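Local coordinates for Tas1 (Pseudomonas aeruginosa, PDB 6OX6), which pyrophosphorylates adenosine nucleotides to make (p)ppApp as a toxin exported by type VI secretion, depleting ADP and ATP in competitor cells, at residues A[250-255]-A[305-310]; A[350-355]-A[360-365]. All coordinates share one frame; numbering follows the deposited sequence.

Contact 1: residues A[250-255]-A[305-310]; sequences EKVYGK and KDLARN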
loop_
_atom_site.group_PDB
_atom_site.type_symbol
_atom_site.label_atom_id
_atom_site.label_comp_id
_atom_site.label_asym_id
_atom_site.label_seq_id
_atom_site.Cartn_x
_atom_site.Cartn_y
_atom_site.Cartn_z
ATOM N N GLU A 250 -13.904 3.636 -18.495
ATOM C CA GLU A 250 -13.915 2.409 -19.286
ATOM C C GLU A 250 -12.699 2.314 -20.190
ATOM O O GLU A 250 -12.196 1.212 -20.436
ATOM C CB GLU A 250 -15.194 2.312 -20.115
ATOM C CG GLU A 250 -15.418 0.942 -20.761
ATOM C CD GLU A 250 -15.399 -0.196 -19.757
ATOM O OE1 GLU A 250 -16.067 -0.071 -18.710
ATOM O OE2 GLU A 250 -14.728 -1.217 -20.020
ATOM N N LYS A 251 -12.209 3.447 -20.690
ATOM C CA LYS A 251 -10.986 3.412 -21.480
ATOM C C LYS A 251 -9.823 2.855 -20.661
ATOM O O LYS A 251 -9.049 2.029 -21.152
ATOM C CB LYS A 251 -10.660 4.810 -22.015
ATOM C CG LYS A 251 -9.367 4.848 -22.812
ATOM C CD LYS A 251 -8.790 6.248 -22.988
ATOM C CE LYS A 251 -8.071 6.361 -24.334
ATOM N NZ LYS A 251 -7.773 7.773 -24.716
ATOM N N VAL A 252 -9.689 3.276 -19.402
ATOM C CA VAL A 252 -8.620 2.724 -18.575
ATOM C C VAL A 252 -8.907 1.267 -18.236
ATOM O O VAL A 252 -8.031 0.400 -18.367
ATOM C CB VAL A 252 -8.420 3.565 -17.304
ATOM C CG1 VAL A 252 -7.531 2.805 -16.328
ATOM C CG2 VAL A 252 -7.788 4.908 -17.644
ATOM N N TYR A 253 -10.143 0.968 -17.821
ATOM C CA TYR A 253 -10.477 -0.380 -17.356
ATOM C C TYR A 253 -10.175 -1.453 -18.399
ATOM O O TYR A 253 -9.784 -2.571 -18.034
ATOM C CB TYR A 253 -11.948 -0.439 -16.949
ATOM C CG TYR A 253 -12.305 -1.584 -16.010
ATOM C CD1 TYR A 253 -12.804 -2.779 -16.510
ATOM C CD2 TYR A 253 -12.153 -1.461 -14.618
ATOM C CE1 TYR A 253 -13.139 -3.829 -15.672
ATOM C CE2 TYR A 253 -12.484 -2.503 -13.767
ATOM C CZ TYR A 253 -12.985 -3.693 -14.303
ATOM O OH TYR A 253 -13.329 -4.749 -13.479
ATOM N N GLY A 254 -10.310 -1.131 -19.697
ATOM C CA GLY A 254 -10.139 -2.135 -20.734
ATOM C C GLY A 254 -8.704 -2.557 -20.972
ATOM O O GLY A 254 -8.466 -3.607 -21.590
ATOM N N LYS A 255 -7.735 -1.766 -20.499
ATOM C CA LYS A 255 -6.354 -2.213 -20.599
ATOM C C LYS A 255 -5.960 -3.148 -19.465
ATOM O O LYS A 255 -4.846 -3.689 -19.484
ATOM C CB LYS A 255 -5.394 -1.013 -20.650
ATOM C CG LYS A 255 -5.662 -0.022 -21.801
ATOM C CD LYS A 255 -6.132 1.339 -21.294
ATOM C CE LYS A 255 -5.965 2.437 -22.347
ATOM N NZ LYS A 255 -6.245 1.913 -23.700
ATOM N N LYS A 305 -3.607 2.262 -9.503
ATOM C CA LYS A 305 -2.430 1.474 -9.835
ATOM C C LYS A 305 -2.589 -0.023 -9.588
ATOM O O LYS A 305 -1.670 -0.788 -9.915
ATOM C CB LYS A 305 -1.222 2.013 -9.055
ATOM C CG LYS A 305 -1.065 3.535 -9.213
ATOM C CD LYS A 305 0.171 4.084 -8.494
ATOM C CE LYS A 305 0.312 5.606 -8.688
ATOM N NZ LYS A 305 -0.862 6.373 -8.126
ATOM N N ASP A 306 -3.722 -0.474 -9.049
ATOM C CA ASP A 306 -3.875 -1.880 -8.694
ATOM C C ASP A 306 -5.073 -2.512 -9.386
ATOM O O ASP A 306 -5.637 -3.487 -8.890
ATOM C CB ASP A 306 -3.978 -2.058 -7.179
ATOM C CG ASP A 306 -5.283 -1.497 -6.598
ATOM O OD1 ASP A 306 -5.886 -0.578 -7.217
ATOM O OD2 ASP A 306 -5.690 -1.963 -5.498
ATOM N N LEU A 307 -5.470 -1.979 -10.542
ATOM C CA LEU A 307 -6.458 -2.687 -11.350
ATOM C C LEU A 307 -5.982 -4.105 -11.653
ATOM O O LEU A 307 -6.725 -5.080 -11.478
ATOM C CB LEU A 307 -6.746 -1.898 -12.632
ATOM C CG LEU A 307 -7.593 -0.647 -12.378
ATOM C CD1 LEU A 307 -7.769 0.135 -13.666
ATOM C CD2 LEU A 307 -8.959 -1.031 -11.783
ATOM N N ALA A 308 -4.734 -4.236 -12.075
ATOM C CA ALA A 308 -4.051 -5.512 -12.197
ATOM C C ALA A 308 -3.053 -5.624 -11.058
ATOM O O ALA A 308 -2.335 -4.658 -10.749
ATOM C CB ALA A 308 -3.324 -5.617 -13.545
ATOM N N ARG A 309 -2.995 -6.797 -10.434
ATOM C CA ARG A 309 -2.085 -6.929 -9.309
ATOM C C ARG A 309 -1.754 -8.390 -9.081
ATOM O O ARG A 309 -2.533 -9.276 -9.431
ATOM C CB ARG A 309 -2.689 -6.307 -8.049
ATOM C CG ARG A 309 -3.955 -6.972 -7.580
ATOM C CD ARG A 309 -4.264 -6.518 -6.164
ATOM N NE ARG A 309 -5.357 -7.294 -5.596
ATOM C CZ ARG A 309 -5.208 -8.502 -5.054
ATOM N NH1 ARG A 309 -3.999 -9.061 -4.979
ATOM N NH2 ARG A 309 -6.268 -9.144 -4.584
ATOM N N ASN A 310 -0.593 -8.640 -8.478
ATOM C CA ASN A 310 -0.307 -9.975 -7.979
ATOM C C ASN A 310 0.687 -9.873 -6.830
ATOM O O ASN A 310 1.112 -8.785 -6.434
ATOM C CB ASN A 310 0.192 -10.914 -9.084
ATOM C CG ASN A 310 1.387 -10.373 -9.815
ATOM O OD1 ASN A 310 2.398 -10.018 -9.200
ATOM N ND2 ASN A 310 1.318 -10.383 -11.150
#

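Contact 2: residues A[350-355]-A[360-365]; sequences STMNTK and GEIQVN. With ACT (acetate ion), chain I.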
loop_
_atom_site.group_PDB
_atom_site.type_symbol
_atom_site.label_atom_id
_atom_site.label_comp_id
_atom_site.label_asym_id
_atom_site.label_seq_id
_atom_site.Cartn_x
_atom_site.Cartn_y
_atom_site.Cartn_z
ATOM N N SER A 350 5.481 -2.603 -5.451
ATOM C CA SER A 350 6.026 -1.969 -6.628
ATOM C C SER A 350 4.897 -1.697 -7.595
ATOM O O SER A 350 3.871 -2.389 -7.597
ATOM C CB SER A 350 7.097 -2.836 -7.286
ATOM O OG SER A 350 6.508 -3.962 -7.904
ATOM N N THR A 351 5.107 -0.694 -8.426
ATOM C CA THR A 351 4.156 -0.294 -9.445
ATOM C C THR A 351 4.862 -0.373 -10.777
ATOM O O THR A 351 5.938 0.218 -10.942
ATOM C CB THR A 351 3.656 1.135 -9.214
ATOM O OG1 THR A 351 3.104 1.230 -7.899
ATOM C CG2 THR A 351 2.602 1.514 -10.257
HETATM N N MSE A 352 4.253 -1.040 -11.747
HETATM C CA MSE A 352 4.851 -1.151 -13.058
HETATM C C MSE A 352 3.989 -0.536 -14.114
HETATM O O MSE A 352 2.787 -0.846 -14.182
HETATM C CB MSE A 352 4.982 -2.618 -13.433
HETATM C CG MSE A 352 6.142 -3.290 -12.724
HETATM SE SE MSE A 352 7.338 -4.089 -14.065
HETATM C CE MSE A 352 7.471 -2.506 -15.225
ATOM N N ASN A 353 4.557 0.348 -14.925
ATOM C CA ASN A 353 3.808 0.918 -16.043
ATOM C C ASN A 353 3.903 -0.056 -17.215
ATOM O O ASN A 353 4.962 -0.194 -17.833
ATOM C CB ASN A 353 4.340 2.296 -16.420
ATOM C CG ASN A 353 3.947 3.376 -15.419
ATOM O OD1 ASN A 353 2.990 3.209 -14.666
ATOM N ND2 ASN A 353 4.672 4.501 -15.424
ATOM N N THR A 354 2.809 -0.742 -17.517
ATOM C CA THR A 354 2.853 -1.807 -18.505
ATOM C C THR A 354 2.631 -1.263 -19.905
ATOM O O THR A 354 2.074 -0.180 -20.098
ATOM C CB THR A 354 1.782 -2.846 -18.236
ATOM O OG1 THR A 354 0.503 -2.201 -18.278
ATOM C CG2 THR A 354 1.976 -3.447 -16.853
ATOM N N LYS A 355 3.020 -2.079 -20.890
ATOM C CA LYS A 355 2.866 -1.729 -22.298
ATOM C C LYS A 355 1.434 -1.368 -22.659
ATOM O O LYS A 355 1.220 -0.605 -23.610
ATOM C CB LYS A 355 3.353 -2.885 -23.171
ATOM C CG LYS A 355 4.863 -3.013 -23.184
ATOM C CD LYS A 355 5.358 -3.909 -24.314
ATOM C CE LYS A 355 6.094 -5.140 -23.781
ATOM N NZ LYS A 355 5.152 -6.150 -23.183
ATOM N N GLY A 360 0.584 -1.694 -13.258
ATOM C CA GLY A 360 0.343 -2.946 -12.572
ATOM C C GLY A 360 1.036 -2.911 -11.223
ATOM O O GLY A 360 2.065 -2.257 -11.064
ATOM N N GLU A 361 0.455 -3.604 -10.255
ATOM C CA GLU A 361 1.000 -3.700 -8.899
ATOM C C GLU A 361 1.587 -5.086 -8.670
ATOM O O GLU A 361 0.899 -6.088 -8.864
ATOM C CB GLU A 361 -0.075 -3.441 -7.840
ATOM C CG GLU A 361 0.374 -3.837 -6.428
ATOM C CD GLU A 361 -0.731 -3.730 -5.358
ATOM O OE1 GLU A 361 -1.459 -4.736 -5.108
ATOM O OE2 GLU A 361 -0.861 -2.639 -4.751
ATOM N N ILE A 362 2.845 -5.151 -8.235
ATOM C CA ILE A 362 3.445 -6.425 -7.841
ATOM C C ILE A 362 3.994 -6.304 -6.421
ATOM O O ILE A 362 4.955 -5.561 -6.180
ATOM C CB ILE A 362 4.553 -6.872 -8.796
ATOM C CG1 ILE A 362 4.012 -7.060 -10.206
ATOM C CG2 ILE A 362 5.106 -8.178 -8.297
ATOM C CD1 ILE A 362 5.108 -7.328 -11.243
ATOM N N GLN A 363 3.426 -7.065 -5.497
ATOM C CA GLN A 363 3.903 -7.083 -4.120
ATOM C C GLN A 363 4.790 -8.294 -3.898
ATOM O O GLN A 363 4.621 -9.328 -4.542
ATOM C CB GLN A 363 2.744 -7.146 -3.136
ATOM C CG GLN A 363 1.864 -5.939 -3.146
ATOM C CD GLN A 363 0.805 -6.059 -2.096
ATOM O OE1 GLN A 363 -0.214 -6.712 -2.297
ATOM N NE2 GLN A 363 1.064 -5.492 -0.948
ATOM N N VAL A 364 5.713 -8.172 -2.954
ATOM C CA VAL A 364 6.629 -9.254 -2.626
ATOM C C VAL A 364 6.741 -9.340 -1.118
ATOM O O VAL A 364 6.858 -8.315 -0.434
ATOM C CB VAL A 364 8.036 -9.053 -3.236
ATOM C CG1 VAL A 364 8.767 -10.358 -3.212
ATOM C CG2 VAL A 364 7.969 -8.491 -4.677
ATOM N N ASN A 365 6.744 -10.562 -0.600
ATOM C CA ASN A 365 6.925 -10.761 0.834
ATOM C C ASN A 365 7.268 -12.217 1.072
ATOM O O ASN A 365 7.178 -13.050 0.168
ATOM C CB ASN A 365 5.674 -10.385 1.634
ATOM C CG ASN A 365 6.014 -9.625 2.911
ATOM O OD1 ASN A 365 7.053 -9.874 3.525
ATOM N ND2 ASN A 365 5.168 -8.675 3.291
HETATM C C ACT I . 0.570 -8.626 1.326
HETATM O O ACT I . 0.027 -7.499 1.526
HETATM O OXT ACT I . 0.059 -9.779 1.431
HETATM C CH3 ACT I . 2.090 -8.567 0.881
#

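Contact 1: residues A[250-255]-A[305-310]
Tyr253, whose ring lies against Leu307, has its OH hydrogen-bonded to the carbonyl oxygen of Lys284, which anchors the far end of the ring. Lys284 also shares a backbone hydrogen bond with Leu307, so it is bonded to a residue on each side of the contact. Across 250-255 and 305-310 there is no hydrogen bond, and the meeting is purely apolar. Leu307 directs its CB toward the helix and divides its two methyls between neighbouring helix residues. Its CD1 touches Val252 CG1 at 3.8 Å, the two side chains crossing at about a right angle. Its CD2 comes obliquely to the tyrosine ring, 4.3 Å from Tyr253 CD2. With CG1 anti to the backbone N (chi1 168°), this methyl of Val252 is the one turned to the leucine. The backbones stay apart, with 7.6 Å between Tyr253 CA and Leu307 CA. Arg286 forms a cation-pi contact with the Tyr253 ring, and Ala289 of helix 286-296 touches both Tyr253 and Leu307. The buried area is modest, 112 Å², and van der Waals contact through one forked leucine joins helix 249-253 to the loop leading into strand 308-313, an attachment that is wholly apolar and not directional.

Contact 2: residues A[350-355]-A[360-365]
Backbone hydrogen bonds carry most of the pairing between 350-355 and 360-365. Met352, a selenomethionine, and Gly360 form a hydrogen-bonded antiparallel pair, though its two bonds are modelled too short to rely on in detail. Ile362 N donates to Ser350 O at 3.0 Å, tilted 34° from the carbonyl plane. A side-chain bond lies at this end: Ser350 OG reaches Ile362 O at 2.8 Å, on a lone pair in the carbonyl plane. Its chi1 of 71° sets the hydroxyl between the backbone N and carbonyl carbon, and the same oxygen of Ile362 also takes a weak bond from Ser350 N. Between these pairs lies the non-hydrogen-bonded pair Thr351-Glu361, flanked by CA-H...O contacts from Glu361 CA to Ser350 O (3.4 Å) and from Thr351 CA to Gly360 O (3.3 Å). Apolar contact is slight, Met352 CG lying 4.4 Å from Ile362 CD1. Farther along, Gln363 NE2 makes a weak bond to a bound acetate, which Lys373 also holds. The antiparallel strands, their directions 147° apart and their axes 4.6 Å apart, are joined by a brief connection and form a beta hairpin within the mixed sheet.

Overall arrangement
Contact 1 closes before contact 2 opens along the chain, and their centres lie about 12 Å apart on the same side of the chain's centre. They meet in the sheet, where strand 308-313 runs parallel to its neighbour 359-365: Glu361 N lies 3.0 Å from Ala308 O, and Glu361 O lies 3.0 Å from Asn310 N, both probable hydrogen bonds. Contact 1 thus ties helix 249-253 to the loop before strand 308-313, while contact 2 adds strand 347-353 on the other side of 359-365. Segments of both face the immunity protein Pa14_01140 in the complex: Lys305 forms a salt bridge with its Glu21, and Thr351 packs on its Phe20.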